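Local coordinates for protein putative monooxygenase Rv0793 (Mycobacterium tuberculosis, PDB 1Y0H) that is a homodimeric protein and putative monooxygenase that might take part in antibiotic biosynthesis or scavenge reactive oxygen species to help evade host defences, at residues F12-A18 with V81-R87. Sequence-based numbering, arbitrary orientation.
Sequences FMPRPDA and VGELLTR
Arg15 reaches across to the short 3-10 turn 82-84 and binds it with both backbone and side chain. Arg15 NH1 gives a hydrogen bond of 2.8 Å to Glu83 O, which lies at the guanidinium edge, near the plane, while Arg15 N donates to Leu84 O over 3.0 Å. The bend at chi3 (-44°) folds the guanidinium back beside its own loop, where NE and NH2 take the two carboxylate oxygens of Asp17 side-on in a salt bridge. A water held between NH1 and Leu85 O adds a further in-plane partner, so the rotation of the group is well fixed.

On the other side of Pro14 in sequence, the contact turns on Met13 O. Met13 O receives Thr86 N at 2.9 Å in an almost straight bond and, tilted from the carbonyl plane, Thr86 OG1 at 3.1 Å. With chi1 at 58°, the Thr86 hydroxyl sits between its own N and carbonyl carbon, within reach of the same acceptor. Next to it, the Met13 chain crosses that of Arg87 at a slant, and Met13 CE settles over the centre of the Arg87 guanidinium face, 4.1 Å above the plane.

On the inner side, Val81 CG2 meets the CD2-CE2 edge of the Phe12 ring, 3.9 Å from CD2, with the two side chains roughly perpendicular. Leu85 CD2 lies against Phe12 CB and Pro14 CA, and Ala18 CB packs on Leu84 CB. Leu22 and Leu26 of helix 19-35 continue this apolar patch from Phe12. Together with a single beta bridge, Pro14 with Leu85, these contacts join the loop from strand 6-12 into helix 19-35 to the loop leading into strand 90-96, at one end of the ferredoxin-like alpha+beta sandwich of this antibiotic biosynthesis monooxygenase family member.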
loop_
_atom_site.group_PDB
_atom_site.type_symbol
_atom_site.label_atom_id
_atom_site.label_comp_id
_atom_site.label_asym_id
_atom_site.label_seq_id
_atom_site.Cartn_x
_atom_site.Cartn_y
_atom_site.Cartn_z
ATOM N N PHE A 12 7.945 -3.115 7.369
ATOM C CA PHE A 12 8.979 -3.760 8.191
ATOM C C PHE A 12 10.191 -2.863 8.278
ATOM O O PHE A 12 10.689 -2.396 7.253
ATOM C CB PHE A 12 9.421 -5.091 7.585
ATOM C CG PHE A 12 8.292 -6.035 7.293
ATOM C CD1 PHE A 12 7.537 -5.899 6.126
ATOM C CD2 PHE A 12 7.993 -7.064 8.180
ATOM C CE1 PHE A 12 6.472 -6.778 5.869
ATOM C CE2 PHE A 12 6.952 -7.953 7.922
ATOM C CZ PHE A 12 6.191 -7.806 6.772
ATOM N N MET A 13 10.678 -2.650 9.498
ATOM C CA MET A 13 11.840 -1.802 9.704
ATOM C C MET A 13 12.971 -2.643 10.311
ATOM O O MET A 13 13.126 -2.714 11.531
ATOM C CB MET A 13 11.468 -0.572 10.555
ATOM C CG MET A 13 10.498 0.403 9.880
ATOM S SD MET A 13 8.768 -0.193 9.831
ATOM C CE MET A 13 7.857 1.318 9.474
ATOM N N PRO A 14 13.755 -3.322 9.453
ATOM C CA PRO A 14 14.790 -4.205 9.975
ATOM C C PRO A 14 15.928 -3.459 10.627
ATOM O O PRO A 14 16.204 -2.306 10.280
ATOM C CB PRO A 14 15.315 -4.925 8.724
ATOM C CG PRO A 14 15.034 -3.998 7.606
ATOM C CD PRO A 14 13.722 -3.327 7.977
ATOM N N ARG A 15 16.589 -4.115 11.570
ATOM C CA ARG A 15 17.904 -3.660 11.970
ATOM C C ARG A 15 18.797 -3.790 10.743
ATOM O O ARG A 15 18.612 -4.714 9.944
ATOM C CB ARG A 15 18.471 -4.518 13.092
ATOM C CG ARG A 15 17.661 -4.540 14.373
ATOM C CD ARG A 15 18.523 -5.096 15.507
ATOM N NE ARG A 15 19.267 -6.278 15.066
ATOM C CZ ARG A 15 18.794 -7.520 15.125
ATOM N NH1 ARG A 15 17.590 -7.747 15.629
ATOM N NH2 ARG A 15 19.524 -8.531 14.674
ATOM N N PRO A 16 19.772 -2.871 10.591
ATOM C CA PRO A 16 20.690 -2.955 9.452
ATOM C C PRO A 16 21.309 -4.339 9.287
ATOM O O PRO A 16 21.354 -4.860 8.162
ATOM C CB PRO A 16 21.751 -1.891 9.774
ATOM C CG PRO A 16 20.982 -0.859 10.579
ATOM C CD PRO A 16 20.044 -1.691 11.432
ATOM N N ASP A 17 21.745 -4.948 10.391
ATOM C CA ASP A 17 22.398 -6.261 10.317
ATOM C C ASP A 17 21.431 -7.374 9.944
ATOM O O ASP A 17 21.855 -8.454 9.541
ATOM C CB ASP A 17 23.107 -6.615 11.629
ATOM C CG ASP A 17 22.136 -6.912 12.764
ATOM O OD1 ASP A 17 21.597 -5.957 13.364
ATOM O OD2 ASP A 17 21.928 -8.108 13.070
ATOM N N ALA A 18 20.136 -7.109 10.080
ATOM C CA ALA A 18 19.121 -8.133 9.850
ATOM C C ALA A 18 18.426 -7.993 8.504
ATOM O O ALA A 18 17.527 -8.765 8.204
ATOM C CB ALA A 18 18.070 -8.082 10.965
ATOM N N VAL A 81 9.696 -13.085 12.677
ATOM C CA VAL A 81 9.889 -11.751 12.117
ATOM C C VAL A 81 10.327 -10.681 13.123
ATOM O O VAL A 81 11.239 -9.881 12.833
ATOM C CB VAL A 81 8.670 -11.280 11.283
ATOM C CG1 VAL A 81 7.416 -11.151 12.144
ATOM C CG2 VAL A 81 9.003 -9.979 10.552
ATOM N N GLY A 82 9.701 -10.670 14.297
ATOM C CA GLY A 82 9.908 -9.596 15.267
ATOM C C GLY A 82 11.342 -9.412 15.699
ATOM O O GLY A 82 11.797 -8.289 15.955
ATOM N N GLU A 83 12.045 -10.535 15.758
ATOM C CA GLU A 83 13.422 -10.617 16.220
ATOM C C GLU A 83 14.410 -9.948 15.258
ATOM O O GLU A 83 15.580 -9.761 15.606
ATOM C CB GLU A 83 13.779 -12.088 16.431
ATOM C CG GLU A 83 13.021 -12.775 17.599
ATOM C CD GLU A 83 11.496 -12.958 17.411
ATOM O OE1 GLU A 83 10.975 -12.924 16.271
ATOM O OE2 GLU A 83 10.800 -13.152 18.441
ATOM N N LEU A 84 13.942 -9.603 14.054
ATOM C CA LEU A 84 14.791 -8.968 13.038
ATOM C C LEU A 84 14.599 -7.455 12.959
ATOM O O LEU A 84 15.322 -6.771 12.230
ATOM C CB LEU A 84 14.498 -9.580 11.656
ATOM C CG LEU A 84 14.643 -11.105 11.575
ATOM C CD1 LEU A 84 14.257 -11.589 10.207
ATOM C CD2 LEU A 84 16.093 -11.474 11.854
ATOM N N LEU A 85 13.625 -6.940 13.706
ATOM C CA LEU A 85 13.141 -5.571 13.491
ATOM C C LEU A 85 13.452 -4.629 14.637
ATOM O O LEU A 85 13.716 -5.056 15.758
ATOM C CB LEU A 85 11.631 -5.590 13.252
ATOM C CG LEU A 85 11.106 -6.613 12.243
ATOM C CD1 LEU A 85 9.592 -6.641 12.254
ATOM C CD2 LEU A 85 11.654 -6.333 10.833
ATOM N N THR A 86 13.437 -3.341 14.327
ATOM C CA THR A 86 13.638 -2.293 15.328
ATOM C C THR A 86 12.340 -1.976 16.050
ATOM O O THR A 86 12.342 -1.284 17.063
ATOM C CB THR A 86 14.120 -0.979 14.708
ATOM O OG1 THR A 86 13.163 -0.523 13.736
ATOM C CG2 THR A 86 15.489 -1.140 14.059
ATOM N N ARG A 87 11.235 -2.464 15.496
ATOM C CA ARG A 87 9.905 -2.206 16.034
ATOM C C ARG A 87 8.977 -3.238 15.400
ATOM O O ARG A 87 9.316 -3.812 14.367
ATOM C CB ARG A 87 9.462 -0.793 15.656
ATOM C CG ARG A 87 9.601 -0.536 14.156
ATOM C CD ARG A 87 9.356 0.899 13.790
ATOM N NE ARG A 87 7.938 1.165 13.693
ATOM C CZ ARG A 87 7.412 2.361 13.457
ATOM N NH1 ARG A 87 8.199 3.423 13.293
ATOM N NH2 ARG A 87 6.097 2.491 13.390
HETATM O O HOH W 1 8.859 -3.163 11.602
HETATM O O HOH W 2 15.750 -6.209 17.216
#